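Interphotoreceptor retinoid-binding protein (PDB 1J7X) probably binds and carries retinoids between the photoreceptors and the neighbouring pigment epithelium of the eye, this single unit being one functional module of the protein. Local coordinates at residues 136-141 with 195-200; 108-113 with 144-149; 99-104 with 131-136. All blocks are in the same frame, centred on the assembly; numbering follows the deposited sequence.

Contact 1: 136-141 with 195-200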
loop_
_atom_site.group_PDB
_atom_site.type_symbol
_atom_site.label_atom_id
_atom_site.label_comp_id
_atom_site.label_asym_id
_atom_site.label_seq_id
_atom_site.Cartn_x
_atom_site.Cartn_y
_atom_site.Cartn_z
ATOM N N PRO A 136 15.072 -16.284 15.091
ATOM C CA PRO A 136 14.143 -17.290 15.513
ATOM C C PRO A 136 13.383 -18.051 14.352
ATOM O O PRO A 136 13.090 -19.281 14.451
ATOM C CB PRO A 136 13.194 -16.462 16.389
ATOM C CG PRO A 136 13.993 -15.378 16.872
ATOM C CD PRO A 136 14.776 -14.963 15.771
ATOM N N ILE A 137 13.011 -17.353 13.257
ATOM C CA ILE A 137 12.264 -18.030 12.156
ATOM C C ILE A 137 13.132 -18.841 11.236
ATOM O O ILE A 137 12.634 -19.567 10.434
ATOM C CB ILE A 137 11.458 -16.982 11.320
ATOM C CG1 ILE A 137 12.338 -16.052 10.572
ATOM C CG2 ILE A 137 10.545 -16.238 12.162
ATOM C CD1 ILE A 137 11.534 -15.129 9.619
ATOM N N THR A 138 14.470 -18.715 11.369
ATOM C CA THR A 138 15.351 -19.476 10.528
ATOM C C THR A 138 15.116 -20.994 10.480
ATOM O O THR A 138 15.261 -21.629 9.412
ATOM C CB THR A 138 16.813 -19.302 10.894
ATOM O OG1 THR A 138 17.151 -17.978 10.681
ATOM C CG2 THR A 138 17.654 -19.982 9.760
ATOM N N ILE A 139 14.690 -21.527 11.586
ATOM C CA ILE A 139 14.441 -22.960 11.710
ATOM C C ILE A 139 13.166 -23.385 10.900
ATOM O O ILE A 139 13.066 -24.518 10.473
ATOM C CB ILE A 139 14.251 -23.320 13.167
ATOM C CG1 ILE A 139 14.066 -24.839 13.342
ATOM C CG2 ILE A 139 13.103 -22.597 13.852
ATOM C CD1 ILE A 139 15.275 -25.664 13.057
ATOM N N THR A 140 12.212 -22.486 10.699
ATOM C CA THR A 140 10.946 -22.860 10.016
ATOM C C THR A 140 11.018 -23.126 8.518
ATOM O O THR A 140 11.922 -22.663 7.804
ATOM C CB THR A 140 9.900 -21.798 10.299
ATOM O OG1 THR A 140 10.236 -20.558 9.648
ATOM C CG2 THR A 140 9.794 -21.509 11.796
ATOM N N GLU A 141 10.023 -23.854 7.968
ATOM C CA GLU A 141 10.054 -24.179 6.588
ATOM C C GLU A 141 8.991 -23.307 5.856
ATOM O O GLU A 141 9.024 -23.177 4.662
ATOM C CB GLU A 141 9.731 -25.651 6.396
ATOM C CG GLU A 141 10.915 -26.562 6.747
ATOM C CD GLU A 141 12.171 -26.152 6.019
ATOM O OE1 GLU A 141 12.083 -25.675 4.872
ATOM O OE2 GLU A 141 13.293 -26.265 6.571
ATOM N N LEU A 195 20.529 -6.661 7.192
ATOM C CA LEU A 195 21.179 -6.960 8.462
ATOM C C LEU A 195 20.416 -8.198 9.014
ATOM O O LEU A 195 19.201 -8.134 9.302
ATOM C CB LEU A 195 21.079 -5.755 9.400
ATOM C CG LEU A 195 21.913 -5.903 10.652
ATOM C CD1 LEU A 195 23.339 -5.742 10.272
ATOM C CD2 LEU A 195 21.585 -5.024 11.737
ATOM N N GLY A 196 21.174 -9.211 9.320
ATOM C CA GLY A 196 20.538 -10.399 9.890
ATOM C C GLY A 196 20.238 -11.344 8.754
ATOM O O GLY A 196 20.499 -11.010 7.606
ATOM N N LYS A 197 19.803 -12.556 9.074
ATOM C CA LYS A 197 19.639 -13.612 8.070
ATOM C C LYS A 197 18.376 -13.426 7.267
ATOM O O LYS A 197 17.286 -13.288 7.803
ATOM C CB LYS A 197 19.500 -14.951 8.752
ATOM C CG LYS A 197 20.812 -15.441 9.418
ATOM C CD LYS A 197 20.563 -16.631 10.297
ATOM C CE LYS A 197 21.826 -17.088 10.957
ATOM N NZ LYS A 197 21.444 -18.043 12.059
ATOM N N PRO A 198 18.492 -13.321 5.957
ATOM C CA PRO A 198 17.278 -13.238 5.146
ATOM C C PRO A 198 16.542 -14.566 5.262
ATOM O O PRO A 198 17.131 -15.631 5.551
ATOM C CB PRO A 198 17.827 -12.988 3.706
ATOM C CG PRO A 198 19.138 -13.308 3.725
ATOM C CD PRO A 198 19.680 -13.048 5.134
ATOM N N TYR A 199 15.229 -14.501 5.160
ATOM C CA TYR A 199 14.425 -15.691 5.208
ATOM C C TYR A 199 14.655 -16.429 3.896
ATOM O O TYR A 199 14.433 -17.566 3.814
ATOM C CB TYR A 199 12.901 -15.379 5.298
ATOM C CG TYR A 199 12.105 -16.565 5.733
ATOM C CD1 TYR A 199 12.375 -17.198 6.918
ATOM C CD2 TYR A 199 11.063 -17.067 5.003
ATOM C CE1 TYR A 199 11.606 -18.279 7.325
ATOM C CE2 TYR A 199 10.375 -18.188 5.373
ATOM C CZ TYR A 199 10.644 -18.806 6.537
ATOM O OH TYR A 199 9.808 -19.885 7.030
ATOM N N GLY A 200 15.034 -15.718 2.858
ATOM C CA GLY A 200 15.327 -16.335 1.602
ATOM C C GLY A 200 14.112 -16.321 0.642
ATOM O O GLY A 200 13.013 -15.960 0.979
HETATM O O HOH W 1 16.862 -17.604 7.650
#
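Tyr199 braces the turn after helix 119-137 in a mixed polar and apolar contact, which sets the loop joining strands 186-189 and 204-209 against this turn on its way to strand 142-146. Tyr199 OH donates to Thr140 OG1 at 2.7 Å, the threonine oxygen lying in the plane of the ring at its edge. Thr140 OG1 in turn donates to Ile137 O, also at 2.7 Å, in the carbonyl plane and on a lone pair. Residues 137-140 form a type I beta turn, closed by the bond from Thr140 N to Ile137 O (3.0 Å), so this carbonyl is gripped twice. With chi1 at 68°, Thr140 OG1 sits between its own N and carbonyl carbon, which turns it back toward Ile137 O. Ile137 suits its buried place as a branched apolar chain, its CD1 lying 3.5 Å from Tyr199 CD1. Replacing Tyr199 by an alanine would probably leave Thr140 OG1 without its donor and open a gap beside Ile137. Farther out, one water links Thr138 OG1 to Pro198 O, while the threonine hydroxyl also bonds to Trp134 O. Lys197 CD lies 3.7 Å from Thr138 OG1; its salt bridge with Glu135, modelled unusually short, is of doubtful geometry.

Contact 2: 108-113 with 144-149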
loop_
_atom_site.group_PDB
_atom_site.type_symbol
_atom_site.label_atom_id
_atom_site.label_comp_id
_atom_site.label_asym_id
_atom_site.label_seq_id
_atom_site.Cartn_x
_atom_site.Cartn_y
_atom_site.Cartn_z
ATOM N N ILE A 108 5.955 -23.997 11.638
ATOM C CA ILE A 108 5.491 -22.922 10.773
ATOM C C ILE A 108 5.762 -21.642 11.578
ATOM O O ILE A 108 5.348 -21.545 12.571
ATOM C CB ILE A 108 3.971 -23.006 10.607
ATOM C CG1 ILE A 108 3.483 -24.277 9.883
ATOM C CG2 ILE A 108 3.402 -21.746 9.942
ATOM C CD1 ILE A 108 3.982 -24.223 8.609
ATOM N N GLY A 109 6.478 -20.696 11.013
ATOM C CA GLY A 109 6.805 -19.453 11.660
ATOM C C GLY A 109 5.593 -18.539 11.612
ATOM O O GLY A 109 4.909 -18.519 10.541
ATOM N N TYR A 110 5.369 -17.796 12.690
ATOM C CA TYR A 110 4.312 -16.820 12.766
ATOM C C TYR A 110 4.922 -15.460 13.154
ATOM O O TYR A 110 5.693 -15.387 14.179
ATOM C CB TYR A 110 3.284 -17.184 13.843
ATOM C CG TYR A 110 2.202 -16.121 14.030
ATOM C CD1 TYR A 110 1.114 -16.024 13.116
ATOM C CD2 TYR A 110 2.282 -15.196 15.043
ATOM C CE1 TYR A 110 0.126 -15.043 13.302
ATOM C CE2 TYR A 110 1.347 -14.223 15.145
ATOM C CZ TYR A 110 0.244 -14.134 14.302
ATOM O OH TYR A 110 -0.705 -13.190 14.508
ATOM N N LEU A 111 4.755 -14.461 12.294
ATOM C CA LEU A 111 5.300 -13.094 12.502
ATOM C C LEU A 111 4.182 -12.118 12.416
ATOM O O LEU A 111 3.469 -12.032 11.402
ATOM C CB LEU A 111 6.326 -12.748 11.434
ATOM C CG LEU A 111 6.793 -11.338 11.343
ATOM C CD1 LEU A 111 7.342 -10.839 12.647
ATOM C CD2 LEU A 111 7.776 -11.252 10.297
ATOM N N ARG A 112 3.916 -11.399 13.497
ATOM C CA ARG A 112 2.973 -10.334 13.508
ATOM C C ARG A 112 3.592 -9.042 13.893
ATOM O O ARG A 112 4.396 -9.011 14.848
ATOM C CB ARG A 112 1.769 -10.606 14.439
ATOM C CG ARG A 112 0.835 -9.434 14.623
ATOM C CD ARG A 112 -0.325 -9.745 15.501
ATOM N NE ARG A 112 -1.036 -8.537 15.851
ATOM C CZ ARG A 112 -2.026 -8.505 16.690
ATOM N NH1 ARG A 112 -2.413 -9.650 17.312
ATOM N NH2 ARG A 112 -2.617 -7.344 16.985
ATOM N N PHE A 113 3.203 -7.925 13.178
ATOM C CA PHE A 113 3.558 -6.587 13.559
ATOM C C PHE A 113 2.455 -5.692 12.967
ATOM O O PHE A 113 1.891 -6.076 11.950
ATOM C CB PHE A 113 4.966 -6.149 13.207
ATOM C CG PHE A 113 5.299 -6.215 11.731
ATOM C CD1 PHE A 113 5.483 -7.430 11.106
ATOM C CD2 PHE A 113 5.342 -5.054 10.992
ATOM C CE1 PHE A 113 5.772 -7.468 9.817
ATOM C CE2 PHE A 113 5.698 -5.135 9.689
ATOM C CZ PHE A 113 5.875 -6.302 9.110
ATOM N N ILE A 144 4.192 -17.380 8.119
ATOM C CA ILE A 144 2.915 -16.667 8.048
ATOM C C ILE A 144 3.154 -15.291 8.539
ATOM O O ILE A 144 3.492 -15.142 9.703
ATOM C CB ILE A 144 1.808 -17.327 8.895
ATOM C CG1 ILE A 144 1.398 -18.668 8.252
ATOM C CG2 ILE A 144 0.614 -16.478 8.952
ATOM C CD1 ILE A 144 2.510 -19.583 7.924
ATOM N N ILE A 145 2.949 -14.262 7.740
ATOM C CA ILE A 145 3.125 -12.885 8.166
ATOM C C ILE A 145 1.716 -12.323 8.325
ATOM O O ILE A 145 0.943 -12.247 7.345
ATOM C CB ILE A 145 3.946 -12.097 7.097
ATOM C CG1 ILE A 145 5.268 -12.771 6.758
ATOM C CG2 ILE A 145 4.081 -10.605 7.547
ATOM C CD1 ILE A 145 6.056 -11.963 5.720
ATOM N N ASP A 146 1.358 -12.016 9.566
ATOM C CA ASP A 146 0.052 -11.557 9.919
ATOM C C ASP A 146 -0.077 -9.998 9.869
ATOM O O ASP A 146 0.464 -9.312 10.704
ATOM C CB ASP A 146 -0.307 -12.032 11.298
ATOM C CG ASP A 146 -1.756 -11.859 11.602
ATOM O OD1 ASP A 146 -2.497 -11.171 10.844
ATOM O OD2 ASP A 146 -2.207 -12.463 12.609
ATOM N N LEU A 147 -0.731 -9.425 8.821
ATOM C CA LEU A 147 -0.907 -8.025 8.719
ATOM C C LEU A 147 -2.327 -7.584 8.905
ATOM O O LEU A 147 -2.739 -6.448 8.543
ATOM C CB LEU A 147 -0.431 -7.572 7.301
ATOM C CG LEU A 147 0.996 -7.853 7.019
ATOM C CD1 LEU A 147 1.389 -7.396 5.418
ATOM C CD2 LEU A 147 1.928 -7.264 8.033
ATOM N N ARG A 148 -3.121 -8.497 9.416
ATOM C CA ARG A 148 -4.524 -8.195 9.661
ATOM C C ARG A 148 -4.752 -6.998 10.541
ATOM O O ARG A 148 -5.823 -6.395 10.446
ATOM C CB ARG A 148 -5.318 -9.399 10.271
ATOM C CG ARG A 148 -5.443 -10.551 9.280
ATOM C CD ARG A 148 -6.039 -11.811 9.943
ATOM N NE ARG A 148 -5.185 -12.319 10.980
ATOM C CZ ARG A 148 -5.505 -13.340 11.780
ATOM N NH1 ARG A 148 -6.632 -14.013 11.542
ATOM N NH2 ARG A 148 -4.647 -13.757 12.706
ATOM N N TYR A 149 -3.819 -6.674 11.438
ATOM C CA TYR A 149 -3.966 -5.552 12.324
ATOM C C TYR A 149 -3.031 -4.418 12.016
ATOM O O TYR A 149 -2.828 -3.531 12.821
ATOM C CB TYR A 149 -3.697 -6.109 13.788
ATOM C CG TYR A 149 -4.413 -7.427 14.025
ATOM C CD1 TYR A 149 -5.735 -7.447 14.263
ATOM C CD2 TYR A 149 -3.761 -8.657 13.820
ATOM C CE1 TYR A 149 -6.432 -8.649 14.416
ATOM C CE2 TYR A 149 -4.432 -9.858 13.960
ATOM C CZ TYR A 149 -5.772 -9.845 14.306
ATOM O OH TYR A 149 -6.484 -11.043 14.350
#
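Tyr110 OH donates a short hydrogen bond of 2.5 Å to Asp146 OD2, joining neighbouring parallel strands of a beta-alpha-beta crossover whose helix is 119-137. The tyrosine comes to the anti side of OD2, its ring 75° from the carboxylate plane. Arg148 grips the carboxylate side-on, NH2 to Asp146 OD2 at 2.8 Å and NE to Asp146 OD1 at 2.9 Å. Both nitrogens are syn, though tilted about 30° out of the carboxylate plane. Arg148 N also bonds to OD1, making an Asx turn that helps fix the carboxylate. Aspartate suits the place because its short chain offers two oxygens, each taking two donors, and the arginine probably balances its buried charge. Tyr110 CG lies anti to the backbone N (chi1 176°), which sends the phenol along the sheet face toward Asp146. Ile144 N bonds to Gly109 O, Leu111 N to Ile144 O and Asp146 N to Leu111 O at 2.8 Å. Phe113 CE1 meets Ile145 CG2 at 4.2 Å, and Leu147 CD2 lies over one face of the phenylalanine ring. Arg112 extends past Asp146 to a salt bridge with Asp114, and Tyr149 CD2 sits over the centre of its guanidinium, 3.4 Å from Arg112 CZ.

Contact 3: 99-104 with 131-136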
loop_
_atom_site.group_PDB
_atom_site.type_symbol
_atom_site.label_atom_id
_atom_site.label_comp_id
_atom_site.label_asym_id
_atom_site.label_seq_id
_atom_site.Cartn_x
_atom_site.Cartn_y
_atom_site.Cartn_z
ATOM N N PHE A 99 7.218 -6.595 17.411
ATOM C CA PHE A 99 7.145 -7.845 16.583
ATOM C C PHE A 99 6.848 -9.047 17.414
ATOM O O PHE A 99 7.650 -9.363 18.292
ATOM C CB PHE A 99 8.429 -8.078 15.840
ATOM C CG PHE A 99 8.890 -6.944 14.976
ATOM C CD1 PHE A 99 8.432 -6.840 13.645
ATOM C CD2 PHE A 99 9.681 -5.940 15.423
ATOM C CE1 PHE A 99 8.816 -5.818 12.928
ATOM C CE2 PHE A 99 10.103 -4.941 14.682
ATOM C CZ PHE A 99 9.712 -4.890 13.360
ATOM N N LYS A 100 5.737 -9.744 17.169
ATOM C CA LYS A 100 5.355 -10.979 17.839
ATOM C C LYS A 100 5.735 -12.141 16.947
ATOM O O LYS A 100 5.245 -12.246 15.798
ATOM C CB LYS A 100 3.867 -10.977 18.112
ATOM C CG LYS A 100 3.276 -12.315 18.609
ATOM C CD LYS A 100 1.730 -12.232 18.690
ATOM C CE LYS A 100 1.117 -13.376 19.413
ATOM N NZ LYS A 100 1.332 -14.686 18.789
ATOM N N VAL A 101 6.620 -12.992 17.447
ATOM C CA VAL A 101 7.088 -14.103 16.705
ATOM C C VAL A 101 6.820 -15.411 17.472
ATOM O O VAL A 101 7.227 -15.457 18.681
ATOM C CB VAL A 101 8.575 -13.995 16.466
ATOM C CG1 VAL A 101 9.092 -15.111 15.617
ATOM C CG2 VAL A 101 8.874 -12.640 15.842
ATOM N N SER A 102 6.203 -16.385 16.786
ATOM C CA SER A 102 5.874 -17.731 17.378
ATOM C C SER A 102 6.325 -18.778 16.426
ATOM O O SER A 102 6.363 -18.586 15.179
ATOM C CB SER A 102 4.328 -17.925 17.604
ATOM O OG SER A 102 3.739 -16.844 18.302
ATOM N N ILE A 103 6.624 -19.964 16.954
ATOM C CA ILE A 103 6.899 -21.052 16.099
ATOM C C ILE A 103 5.683 -21.956 16.324
ATOM O O ILE A 103 5.536 -22.562 17.411
ATOM C CB ILE A 103 8.172 -21.782 16.454
ATOM C CG1 ILE A 103 9.408 -20.867 16.429
ATOM C CG2 ILE A 103 8.325 -22.997 15.540
ATOM C CD1 ILE A 103 9.604 -20.276 15.047
ATOM N N LEU A 104 4.787 -22.015 15.340
ATOM C CA LEU A 104 3.573 -22.813 15.459
ATOM C C LEU A 104 3.902 -24.283 15.239
ATOM O O LEU A 104 4.843 -24.590 14.536
ATOM C CB LEU A 104 2.543 -22.379 14.394
ATOM C CG LEU A 104 2.195 -20.881 14.521
ATOM C CD1 LEU A 104 1.236 -20.466 13.361
ATOM C CD2 LEU A 104 1.684 -20.417 15.902
ATOM N N ASN A 131 17.481 -10.378 16.463
ATOM C CA ASN A 131 17.255 -11.301 17.550
ATOM C C ASN A 131 15.763 -11.663 17.661
ATOM O O ASN A 131 15.410 -12.785 17.934
ATOM C CB ASN A 131 17.673 -10.640 18.886
ATOM C CG ASN A 131 19.155 -10.406 18.957
ATOM O OD1 ASN A 131 19.917 -11.238 18.458
ATOM N ND2 ASN A 131 19.577 -9.283 19.586
ATOM N N THR A 132 14.867 -10.688 17.458
ATOM C CA THR A 132 13.429 -10.975 17.637
ATOM C C THR A 132 12.808 -11.731 16.456
ATOM O O THR A 132 11.965 -12.619 16.625
ATOM C CB THR A 132 12.755 -9.685 17.873
ATOM O OG1 THR A 132 13.337 -9.063 19.030
ATOM C CG2 THR A 132 11.223 -9.781 18.212
ATOM N N VAL A 133 13.231 -11.415 15.284
ATOM C CA VAL A 133 12.536 -11.937 14.092
ATOM C C VAL A 133 13.388 -12.854 13.272
ATOM O O VAL A 133 13.127 -14.003 13.234
ATOM C CB VAL A 133 12.045 -10.804 13.210
ATOM C CG1 VAL A 133 11.337 -11.365 11.937
ATOM C CG2 VAL A 133 11.158 -9.932 13.971
ATOM N N TRP A 134 14.450 -12.349 12.637
ATOM C CA TRP A 134 15.176 -13.053 11.647
ATOM C C TRP A 134 15.829 -14.369 12.117
ATOM O O TRP A 134 15.742 -15.357 11.437
ATOM C CB TRP A 134 16.169 -12.123 10.924
ATOM C CG TRP A 134 15.431 -10.874 10.404
ATOM C CD1 TRP A 134 15.681 -9.609 10.740
ATOM C CD2 TRP A 134 14.299 -10.844 9.526
ATOM N NE1 TRP A 134 14.770 -8.763 10.131
ATOM C CE2 TRP A 134 13.940 -9.514 9.346
ATOM C CE3 TRP A 134 13.551 -11.846 8.866
ATOM C CZ2 TRP A 134 12.831 -9.158 8.602
ATOM C CZ3 TRP A 134 12.519 -11.486 8.033
ATOM C CH2 TRP A 134 12.169 -10.138 7.945
ATOM N N GLU A 135 16.424 -14.321 13.289
ATOM C CA GLU A 135 17.070 -15.546 13.828
ATOM C C GLU A 135 16.049 -16.565 14.245
ATOM O O GLU A 135 16.142 -17.677 13.770
ATOM C CB GLU A 135 18.025 -15.204 14.961
ATOM C CG GLU A 135 18.546 -16.574 15.616
ATOM C CD GLU A 135 19.281 -17.534 14.689
ATOM O OE1 GLU A 135 19.917 -17.121 13.709
ATOM O OE2 GLU A 135 19.257 -18.811 14.986
ATOM N N PRO A 136 15.072 -16.284 15.091
ATOM C CA PRO A 136 14.143 -17.290 15.513
ATOM C C PRO A 136 13.383 -18.051 14.352
ATOM O O PRO A 136 13.090 -19.281 14.451
ATOM C CB PRO A 136 13.194 -16.462 16.389
ATOM C CG PRO A 136 13.993 -15.378 16.872
ATOM C CD PRO A 136 14.776 -14.963 15.771
#
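Val101 and Thr132 bury most in this contact, with Phe99 and Val133 level behind them; the edge strand 100-104 of the mixed sheet turns its Val101 side to helix 119-137, the segment axes 8.4 Å apart at 29°. Val101 points one branch at the helix: its CG2 comes within 3.2 Å of Thr132 O and 4.0 Å of Val133 CG2. Having CG1 anti to the backbone N (chi1 -177°) sets CG2 beside that N and spreads the two methyls along the helix, which lets Val101 CG1 face Pro136 CB at 4.4 Å. A beta-branched valine suits an extended strand and presents this short, broad surface. Thr132 divides its two branches: CG2 touches Phe99 O at 3.6 Å, whereas OG1 bonds to Asn96 OD1 in helix 88-98. Phe99 stands just after that helix, and its CB packs on Val133 CG2 at 3.8 Å; its ring runs on to meet that of Phe113. Ile103 brings CD1 to 3.7 Å from Pro136 O. Methyl and methylene meet methyl or carbonyl oxygen, with the polar group of Thr132 turned elsewhere; between these segments the hold is apolar burial, and no hydrogen bond joins them.

Overall arrangement
Contact 2 is the buried one, joining two adjacent strands of the mixed sheet; contact 3 lies at the surface and contact 1 is partly buried. Helix 119-137 ties them together: it connects the two strands of contact 2, packs on edge strand 100-104 in contact 3 and ends in contact 1, which shares Pro136 with contact 3. Strands 100-104 and 108-112 are neighbours, so contacts 2 and 3 meet through backbone bonds such as Tyr110 N to Ser102 O. Chemistry follows place: backbone bonds and a gripped carboxylate in the sheet, apolar side chains between helix and edge strand, and a chain of hydroxyls plus a bridging water at the helix end, with the Lys197-Glu135 pair linking contacts 1 and 3.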